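PDB 1X9F: hemoglobin chain d1 from Lumbricus terrestris, which probably carries oxygen as a heme-containing globin subunit of the earthworm's hemoglobin. Local coordinates for residues Gly28-Arg33 with Gly116-Thr121; Ile36-Glu41 with Leu108-His113. All blocks are in the same frame, centred on the assembly; numbering follows the deposited sequence.

Interaction 1 of 2, residues Gly28-Arg33 with Gly116-Thr121; sequences GLELWR and GDRLGT. With CMO (carbon monoxide), chain U.
A surface salt bridge between two helices of the globin fold, helix 21-38 and helix 101-119, forms this contact through Glu-30 and Arg-118. The backbones stay well apart, with the CA atoms of Glu-30 and Asp-117 10.9 Å from each other. Long side chains span the gap. Glu-30 has CG anti to the backbone N (chi1 -171°) and an extended chain beyond it, which carries the carboxylate across to the other helix. The Arg-118 chain bends at chi2 and runs past Glu-30 in the opposite direction. Its NH2 donates to Glu-30 OE1 at 2.8 Å in a nearly straight bond. OE1 lies almost exactly in the guanidinium plane, at the edge, but NH2 meets the syn side of OE1 tilted 33° from the carboxylate plane. Arg-118 NH1 adds a weak bond to the same OE1 at 3.3 Å. OE1 alone thus accepts from both guanidinium nitrogens, one strongly and one weakly. The other oxygen, Glu-30 OE2, lies 4.3 Å from Asp-117 OD2. A water sits between them, 2.6 Å from Glu-30 OE2 and likewise from Asp-117 OD2. It probably eases the repulsion of the two carboxylates, as does the charge of Arg-118. Asp-117 also uses OD1 in a salt bridge to Arg-33 of a second subunit, so the cluster borders a subunit interface. On the same turn of helix 21-38, Trp-32 points into the ligand pocket, where its CZ2 lies 3.0 Å from the oxygen of carbon monoxide. Phe-46 and Phe-59 pack edge-to-face with its ring. Leu-31 rests on Phe-107 and His-110 of helix 101-119, and Leu-119 leans on Gln-13 and Ala-17 of helix 4-18.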
ATOM      1  N   GLY D  28     -15.256  -1.067 -10.443  1.00 26.00           N
ATOM      2  CA  GLY D  28     -16.411  -0.447 -11.084  1.00 28.77           C
ATOM      3  C   GLY D  28     -16.780   0.909 -10.511  1.00 25.96           C
ATOM      4  O   GLY D  28     -17.122   1.833 -11.253  1.00 24.11           O
ATOM      5  N   LEU D  29     -16.713   1.012  -9.186  1.00 26.77           N
ATOM      6  CA  LEU D  29     -17.045   2.230  -8.459  1.00 28.46           C
ATOM      7  C   LEU D  29     -16.048   3.326  -8.811  1.00 27.85           C
ATOM      8  O   LEU D  29     -16.436   4.450  -9.142  1.00 26.82           O
ATOM      9  CB  LEU D  29     -17.033   1.951  -6.947  1.00 30.21           C
ATOM     10  CG  LEU D  29     -17.070   3.107  -5.937  1.00 36.38           C
ATOM     11  CD1 LEU D  29     -18.500   3.551  -5.650  1.00 43.14           C
ATOM     12  CD2 LEU D  29     -16.376   2.705  -4.643  1.00 35.34           C
ATOM     13  N   GLU D  30     -14.765   2.981  -8.745  1.00 28.11           N
ATOM     14  CA  GLU D  30     -13.701   3.924  -9.053  1.00 29.06           C
ATOM     15  C   GLU D  30     -13.860   4.453 -10.469  1.00 26.85           C
ATOM     16  O   GLU D  30     -13.704   5.653 -10.715  1.00 27.30           O
ATOM     17  CB  GLU D  30     -12.336   3.266  -8.895  1.00 29.85           C
ATOM     18  CG  GLU D  30     -11.176   4.245  -8.999  1.00 35.41           C
ATOM     19  CD  GLU D  30      -9.828   3.573  -8.844  1.00 48.06           C
ATOM     20  OE1 GLU D  30      -9.756   2.493  -8.213  1.00 44.80           O
ATOM     21  OE2 GLU D  30      -8.827   4.126  -9.350  1.00 53.68           O
ATOM     22  N   LEU D  31     -14.177   3.543 -11.386  1.00 25.73           N
ATOM     23  CA  LEU D  31     -14.432   3.887 -12.773  1.00 24.29           C
ATOM     24  C   LEU D  31     -15.572   4.887 -12.906  1.00 26.07           C
ATOM     25  O   LEU D  31     -15.364   5.961 -13.469  1.00 30.61           O
ATOM     26  CB  LEU D  31     -14.700   2.630 -13.617  1.00 23.25           C
ATOM     27  CG  LEU D  31     -15.189   2.789 -15.066  1.00 20.85           C
ATOM     28  CD1 LEU D  31     -14.188   3.559 -15.911  1.00 22.79           C
ATOM     29  CD2 LEU D  31     -15.465   1.427 -15.689  1.00 21.23           C
ATOM     30  N   TRP D  32     -16.759   4.555 -12.392  1.00 25.14           N
ATOM     31  CA  TRP D  32     -17.916   5.452 -12.540  1.00 26.35           C
ATOM     32  C   TRP D  32     -17.786   6.760 -11.804  1.00 27.24           C
ATOM     33  O   TRP D  32     -18.323   7.773 -12.247  1.00 25.04           O
ATOM     34  CB  TRP D  32     -19.227   4.761 -12.172  1.00 26.16           C
ATOM     35  CG  TRP D  32     -19.579   3.834 -13.227  1.00 23.05           C
ATOM     36  CD1 TRP D  32     -19.466   2.485 -13.185  1.00 22.53           C
ATOM     37  CD2 TRP D  32     -20.028   4.166 -14.538  1.00 25.70           C
ATOM     38  NE1 TRP D  32     -19.841   1.941 -14.391  1.00 25.25           N
ATOM     39  CE2 TRP D  32     -20.191   2.957 -15.240  1.00 23.05           C
ATOM     40  CE3 TRP D  32     -20.324   5.370 -15.196  1.00 27.77           C
ATOM     41  CZ2 TRP D  32     -20.633   2.914 -16.553  1.00 25.17           C
ATOM     42  CZ3 TRP D  32     -20.766   5.326 -16.507  1.00 22.02           C
ATOM     43  CH2 TRP D  32     -20.921   4.106 -17.170  1.00 26.63           C
ATOM     44  N   ARG D  33     -17.076   6.749 -10.683  1.00 28.88           N
ATOM     45  CA  ARG D  33     -16.880   7.981  -9.949  1.00 29.76           C
ATOM     46  C   ARG D  33     -16.050   8.959 -10.765  1.00 32.23           C
ATOM     47  O   ARG D  33     -16.380  10.142 -10.836  1.00 32.64           O
ATOM     48  CB  ARG D  33     -16.222   7.739  -8.606  1.00 29.66           C
ATOM     49  CG  ARG D  33     -16.311   8.968  -7.741  1.00 32.31           C
ATOM     50  CD  ARG D  33     -15.685   8.815  -6.402  1.00 39.33           C
ATOM     51  NE  ARG D  33     -14.249   8.594  -6.509  1.00 42.68           N
ATOM     52  CZ  ARG D  33     -13.443   8.471  -5.466  1.00 49.40           C
ATOM     53  NH1 ARG D  33     -13.926   8.550  -4.230  1.00 50.73           N
ATOM     54  NH2 ARG D  33     -12.144   8.273  -5.653  1.00 46.44           N
ATOM     55  N   GLY D 116      -4.777   1.709 -16.401  1.00 29.61           N
ATOM     56  CA  GLY D 116      -3.402   2.178 -16.247  1.00 32.02           C
ATOM     57  C   GLY D 116      -2.906   2.137 -14.812  1.00 34.55           C
ATOM     58  O   GLY D 116      -1.784   1.698 -14.557  1.00 36.05           O
ATOM     59  N   ASP D 117      -3.740   2.585 -13.875  1.00 36.04           N
ATOM     60  CA  ASP D 117      -3.392   2.546 -12.456  1.00 38.43           C
ATOM     61  C   ASP D 117      -3.196   1.127 -11.969  1.00 36.97           C
ATOM     62  O   ASP D 117      -2.250   0.845 -11.239  1.00 40.30           O
ATOM     63  CB  ASP D 117      -4.478   3.204 -11.607  1.00 41.24           C
ATOM     64  CG  ASP D 117      -4.551   4.695 -11.813  1.00 46.06           C
ATOM     65  OD1 ASP D 117      -3.486   5.343 -11.884  1.00 50.58           O
ATOM     66  OD2 ASP D 117      -5.632   5.311 -11.908  1.00 50.31           O
ATOM     67  N   ARG D 118      -4.100   0.239 -12.361  1.00 37.02           N
ATOM     68  CA  ARG D 118      -4.047  -1.143 -11.915  1.00 36.06           C
ATOM     69  C   ARG D 118      -2.862  -1.887 -12.502  1.00 35.43           C
ATOM     70  O   ARG D 118      -2.164  -2.613 -11.790  1.00 35.91           O
ATOM     71  CB  ARG D 118      -5.330  -1.869 -12.295  1.00 36.49           C
ATOM     72  CG  ARG D 118      -6.542  -1.447 -11.487  1.00 42.24           C
ATOM     73  CD  ARG D 118      -6.640  -2.159 -10.144  1.00 52.22           C
ATOM     74  NE  ARG D 118      -7.812  -1.755  -9.364  1.00 48.55           N
ATOM     75  CZ  ARG D 118      -8.213  -0.499  -9.174  1.00 51.79           C
ATOM     76  NH1 ARG D 118      -7.538   0.526  -9.686  1.00 50.63           N
ATOM     77  NH2 ARG D 118      -9.296  -0.263  -8.447  1.00 51.62           N
ATOM     78  N   LEU D 119      -2.634  -1.714 -13.799  1.00 35.42           N
ATOM     79  CA  LEU D 119      -1.617  -2.516 -14.472  1.00 34.55           C
ATOM     80  C   LEU D 119      -0.249  -1.853 -14.460  1.00 35.52           C
ATOM     81  O   LEU D 119       0.772  -2.535 -14.541  1.00 38.34           O
ATOM     82  CB  LEU D 119      -2.057  -2.864 -15.896  1.00 32.83           C
ATOM     83  CG  LEU D 119      -3.255  -3.821 -15.945  1.00 32.61           C
ATOM     84  CD1 LEU D 119      -4.027  -3.668 -17.246  1.00 25.98           C
ATOM     85  CD2 LEU D 119      -2.823  -5.277 -15.723  1.00 30.65           C
ATOM     86  N   GLY D 120      -0.224  -0.528 -14.357  1.00 34.55           N
ATOM     87  CA  GLY D 120       1.043   0.205 -14.288  1.00 33.67           C
ATOM     88  C   GLY D 120       1.693   0.401 -15.643  1.00 31.81           C
ATOM     89  O   GLY D 120       1.006   0.498 -16.663  1.00 27.97           O
ATOM     90  N   THR D 121       3.022   0.456 -15.652  1.00 29.98           N
ATOM     91  CA  THR D 121       3.777   0.724 -16.876  1.00 30.34           C
ATOM     92  C   THR D 121       3.662  -0.406 -17.907  1.00 28.30           C
ATOM     93  O   THR D 121       4.014  -0.223 -19.072  1.00 27.80           O
ATOM     94  CB  THR D 121       5.267   1.009 -16.557  1.00 31.81           C
ATOM     95  OG1 THR D 121       6.063  -0.147 -16.878  1.00 36.41           O
ATOM     96  CG2 THR D 121       5.479   1.176 -15.044  1.00 35.72           C
TER
HETATM   97  C   CMO U1164     -23.210   1.083 -18.368  1.00 32.24           C
HETATM   98  O   CMO U1164     -23.327   2.121 -17.537  1.00 37.11           O
HETATM   99  O   HOH W   1      -8.090   5.673 -11.245  1.00 42.77           O

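Interaction 2 of 2, residues Ile36-Glu41 with Leu108-His113; sequences IDDHPE and LKHLLH
Asp-38 and His-110 are the backbone neighbours here, with CA atoms 9.4 Å apart, where helix 21-38 ends and faces the middle of helix 101-119. Asp-38 is the last residue of its helix, and His-39 leaves helical geometry. The Asp-38 carboxylate bonds to Lys-109 and also touches the His-110 ring. Its OD1 accepts a hydrogen bond from Lys-109 NZ at 2.8 Å, which is also a salt bridge. The lysine comes in on the syn side, 34° out of the carboxylate plane, and the two side chains cross at about a right angle. A bend at chi2 lays Lys-109 CD over one face of the His-110 ring, toward the rim, and a second bend at chi3 turns the rest of the chain, which ends at the Asp-38 carboxylate. The same OD1 also meets the edge of the His-110 ring, 3.3 Å from CE1. This is a contact with a ring carbon. Asp-38 CB comes in tilted off the ring plane, 3.6 Å from His-110 CE1. The carboxylate and ring planes are turned 59° apart. The imidazole is held from its own helix, through the hydrogen bond of ND1 to Ile-106 O. A leucine in place of Asp-38 would probably leave the Lys-109 ammonium without its counter-charge and its chain freer to turn. His-110 is buried against Asp-34 and Ile-35 of helix 21-38, and its side chain is about 9 Å from a bound heme. Farther round helix 101-119, Leu-108 and Leu-112 pack on helix 125-139, while Leu-111 touches Phe-27 of helix 21-38.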
ATOM      1  N   ILE D  36     -18.348  10.168 -13.833  1.00 35.67           N
ATOM      2  CA  ILE D  36     -19.382  11.110 -13.395  1.00 37.67           C
ATOM      3  C   ILE D  36     -18.812  12.391 -12.773  1.00 39.67           C
ATOM      4  O   ILE D  36     -19.464  13.440 -12.791  1.00 37.79           O
ATOM      5  CB  ILE D  36     -20.372  10.406 -12.437  1.00 37.48           C
ATOM      6  CG1 ILE D  36     -21.176   9.344 -13.198  1.00 34.18           C
ATOM      7  CG2 ILE D  36     -21.297  11.414 -11.748  1.00 34.05           C
ATOM      8  CD1 ILE D  36     -21.777   8.262 -12.316  1.00 34.28           C
ATOM      9  N   ASP D  37     -17.602  12.304 -12.224  1.00 42.82           N
ATOM     10  CA  ASP D  37     -16.899  13.478 -11.723  1.00 45.01           C
ATOM     11  C   ASP D  37     -16.581  14.400 -12.886  1.00 46.32           C
ATOM     12  O   ASP D  37     -16.783  15.612 -12.812  1.00 46.39           O
ATOM     13  CB  ASP D  37     -15.593  13.064 -11.059  1.00 45.27           C
ATOM     14  CG  ASP D  37     -15.463  13.611  -9.665  1.00 55.28           C
ATOM     15  OD1 ASP D  37     -14.834  14.679  -9.499  1.00 65.28           O
ATOM     16  OD2 ASP D  37     -15.965  13.048  -8.669  1.00 58.11           O
ATOM     17  N   ASP D  38     -16.089  13.799 -13.966  1.00 48.07           N
ATOM     18  CA  ASP D  38     -15.657  14.543 -15.133  1.00 49.56           C
ATOM     19  C   ASP D  38     -16.860  15.005 -15.945  1.00 49.40           C
ATOM     20  O   ASP D  38     -16.824  16.078 -16.545  1.00 49.67           O
ATOM     21  CB  ASP D  38     -14.720  13.685 -15.990  1.00 52.21           C
ATOM     22  CG  ASP D  38     -14.130  14.450 -17.173  1.00 56.70           C
ATOM     23  OD1 ASP D  38     -13.840  13.812 -18.208  1.00 62.95           O
ATOM     24  OD2 ASP D  38     -13.920  15.682 -17.162  1.00 60.87           O
ATOM     25  N   HIS D  39     -17.923  14.201 -15.965  1.00 49.26           N
ATOM     26  CA  HIS D  39     -19.139  14.573 -16.691  1.00 47.84           C
ATOM     27  C   HIS D  39     -20.417  14.245 -15.916  1.00 46.11           C
ATOM     28  O   HIS D  39     -21.007  13.175 -16.102  1.00 44.78           O
ATOM     29  CB  HIS D  39     -19.187  13.894 -18.058  1.00 47.43           C
ATOM     30  CG  HIS D  39     -18.139  14.366 -19.016  1.00 53.51           C
ATOM     31  ND1 HIS D  39     -18.378  15.329 -19.974  1.00 53.81           N
ATOM     32  CD2 HIS D  39     -16.855  13.971 -19.192  1.00 53.62           C
ATOM     33  CE1 HIS D  39     -17.281  15.520 -20.686  1.00 52.77           C
ATOM     34  NE2 HIS D  39     -16.343  14.707 -20.234  1.00 54.18           N
ATOM     35  N   PRO D  40     -20.842  15.168 -15.051  1.00 45.69           N
ATOM     36  CA  PRO D  40     -22.051  14.988 -14.250  1.00 44.99           C
ATOM     37  C   PRO D  40     -23.363  14.841 -15.030  1.00 45.55           C
ATOM     38  O   PRO D  40     -24.359  14.418 -14.436  1.00 46.45           O
ATOM     39  CB  PRO D  40     -22.085  16.249 -13.373  1.00 45.03           C
ATOM     40  CG  PRO D  40     -21.250  17.239 -14.089  1.00 45.94           C
ATOM     41  CD  PRO D  40     -20.167  16.449 -14.744  1.00 45.39           C
ATOM     42  N   GLU D  41     -23.384  15.171 -16.325  1.00 44.50           N
ATOM     43  CA  GLU D  41     -24.604  14.957 -17.127  1.00 44.58           C
ATOM     44  C   GLU D  41     -24.930  13.476 -17.170  1.00 43.46           C
ATOM     45  O   GLU D  41     -26.098  13.092 -17.250  1.00 44.70           O
ATOM     46  CB  GLU D  41     -24.489  15.454 -18.577  1.00 43.76           C
ATOM     47  CG  GLU D  41     -23.515  16.583 -18.827  1.00 50.14           C
ATOM     48  CD  GLU D  41     -22.091  16.091 -18.946  1.00 56.82           C
ATOM     49  OE1 GLU D  41     -21.749  15.463 -19.974  1.00 57.66           O
ATOM     50  OE2 GLU D  41     -21.317  16.346 -18.005  1.00 62.21           O
ATOM     51  N   LEU D 108     -14.376   5.110 -22.375  1.00 30.68           N
ATOM     52  CA  LEU D 108     -13.112   4.537 -22.792  1.00 29.08           C
ATOM     53  C   LEU D 108     -11.938   5.298 -22.196  1.00 30.09           C
ATOM     54  O   LEU D 108     -10.983   4.682 -21.721  1.00 32.71           O
ATOM     55  CB  LEU D 108     -13.016   4.537 -24.319  1.00 30.21           C
ATOM     56  CG  LEU D 108     -11.739   3.975 -24.958  1.00 34.32           C
ATOM     57  CD1 LEU D 108     -11.468   2.540 -24.522  1.00 31.99           C
ATOM     58  CD2 LEU D 108     -11.838   4.066 -26.473  1.00 32.82           C
ATOM     59  N   LYS D 109     -12.014   6.631 -22.217  1.00 30.00           N
ATOM     60  CA  LYS D 109     -10.951   7.476 -21.660  1.00 30.33           C
ATOM     61  C   LYS D 109     -10.667   7.101 -20.209  1.00 27.66           C
ATOM     62  O   LYS D 109      -9.509   6.973 -19.803  1.00 27.96           O
ATOM     63  CB  LYS D 109     -11.311   8.970 -21.747  1.00 30.24           C
ATOM     64  CG  LYS D 109     -10.134   9.918 -21.469  1.00 34.25           C
ATOM     65  CD  LYS D 109     -10.451  10.946 -20.373  1.00 38.53           C
ATOM     66  CE  LYS D 109     -11.361  12.072 -20.858  1.00 42.02           C
ATOM     67  NZ  LYS D 109     -11.677  13.043 -19.768  1.00 44.01           N
ATOM     68  N   HIS D 110     -11.732   6.917 -19.439  1.00 26.75           N
ATOM     69  CA  HIS D 110     -11.586   6.618 -18.031  1.00 28.50           C
ATOM     70  C   HIS D 110     -11.303   5.155 -17.748  1.00 28.33           C
ATOM     71  O   HIS D 110     -10.575   4.847 -16.806  1.00 30.39           O
ATOM     72  CB  HIS D 110     -12.800   7.089 -17.261  1.00 29.96           C
ATOM     73  CG  HIS D 110     -12.827   8.566 -17.045  1.00 31.70           C
ATOM     74  ND1 HIS D 110     -13.532   9.426 -17.860  1.00 36.81           N
ATOM     75  CD2 HIS D 110     -12.236   9.338 -16.103  1.00 31.16           C
ATOM     76  CE1 HIS D 110     -13.377  10.664 -17.426  1.00 33.91           C
ATOM     77  NE2 HIS D 110     -12.595  10.637 -16.361  1.00 31.32           N
ATOM     78  N   LEU D 111     -11.874   4.255 -18.546  1.00 29.61           N
ATOM     79  CA  LEU D 111     -11.510   2.851 -18.451  1.00 25.13           C
ATOM     80  C   LEU D 111      -9.996   2.702 -18.604  1.00 24.43           C
ATOM     81  O   LEU D 111      -9.350   2.067 -17.772  1.00 23.43           O
ATOM     82  CB  LEU D 111     -12.243   2.015 -19.498  1.00 23.43           C
ATOM     83  CG  LEU D 111     -11.904   0.522 -19.496  1.00 27.07           C
ATOM     84  CD1 LEU D 111     -12.320  -0.163 -18.184  1.00 24.13           C
ATOM     85  CD2 LEU D 111     -12.532  -0.168 -20.701  1.00 16.53           C
ATOM     86  N   LEU D 112      -9.427   3.322 -19.638  1.00 24.09           N
ATOM     87  CA  LEU D 112      -7.988   3.224 -19.893  1.00 26.18           C
ATOM     88  C   LEU D 112      -7.143   3.810 -18.764  1.00 26.45           C
ATOM     89  O   LEU D 112      -6.088   3.265 -18.419  1.00 26.90           O
ATOM     90  CB  LEU D 112      -7.623   3.866 -21.234  1.00 27.92           C
ATOM     91  CG  LEU D 112      -8.155   3.177 -22.494  1.00 29.25           C
ATOM     92  CD1 LEU D 112      -7.508   3.786 -23.732  1.00 31.36           C
ATOM     93  CD2 LEU D 112      -7.909   1.677 -22.479  1.00 27.58           C
ATOM     94  N   HIS D 113      -7.627   4.902 -18.181  1.00 27.79           N
ATOM     95  CA  HIS D 113      -6.952   5.583 -17.084  1.00 27.74           C
ATOM     96  C   HIS D 113      -6.947   4.735 -15.806  1.00 29.24           C
ATOM     97  O   HIS D 113      -5.899   4.579 -15.168  1.00 29.18           O
ATOM     98  CB  HIS D 113      -7.621   6.937 -16.846  1.00 28.40           C
ATOM     99  CG  HIS D 113      -6.888   7.814 -15.883  1.00 31.07           C
ATOM    100  ND1 HIS D 113      -6.920   7.607 -14.521  1.00 36.84           N
ATOM    101  CD2 HIS D 113      -6.115   8.907 -16.081  1.00 32.29           C
ATOM    102  CE1 HIS D 113      -6.190   8.529 -13.922  1.00 36.80           C
ATOM    103  NE2 HIS D 113      -5.690   9.330 -14.845  1.00 35.58           N
TER

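How the interactions relate
Both interactions join helix 21-38 to helix 101-119, with centres about 11 Å apart. Interaction 2 is nested along the chain inside the loop closed by interaction 1: 28-33 precedes 36-41, and 108-113 precedes 116-121. As one helix is followed forward, its partner is therefore met in reverse order. All four segments belong to the one globin fold. The two sites touch through Leu-31, whose CD1 packs 3.6 Å from Leu-111 N. Each has a salt bridge with the acid on helix 21-38 and the base on helix 101-119. Together they tie this helix pair at two levels. Interaction 1 is at the surface beside a subunit interface, while the buried His-110 of interaction 2 is nearer the heme.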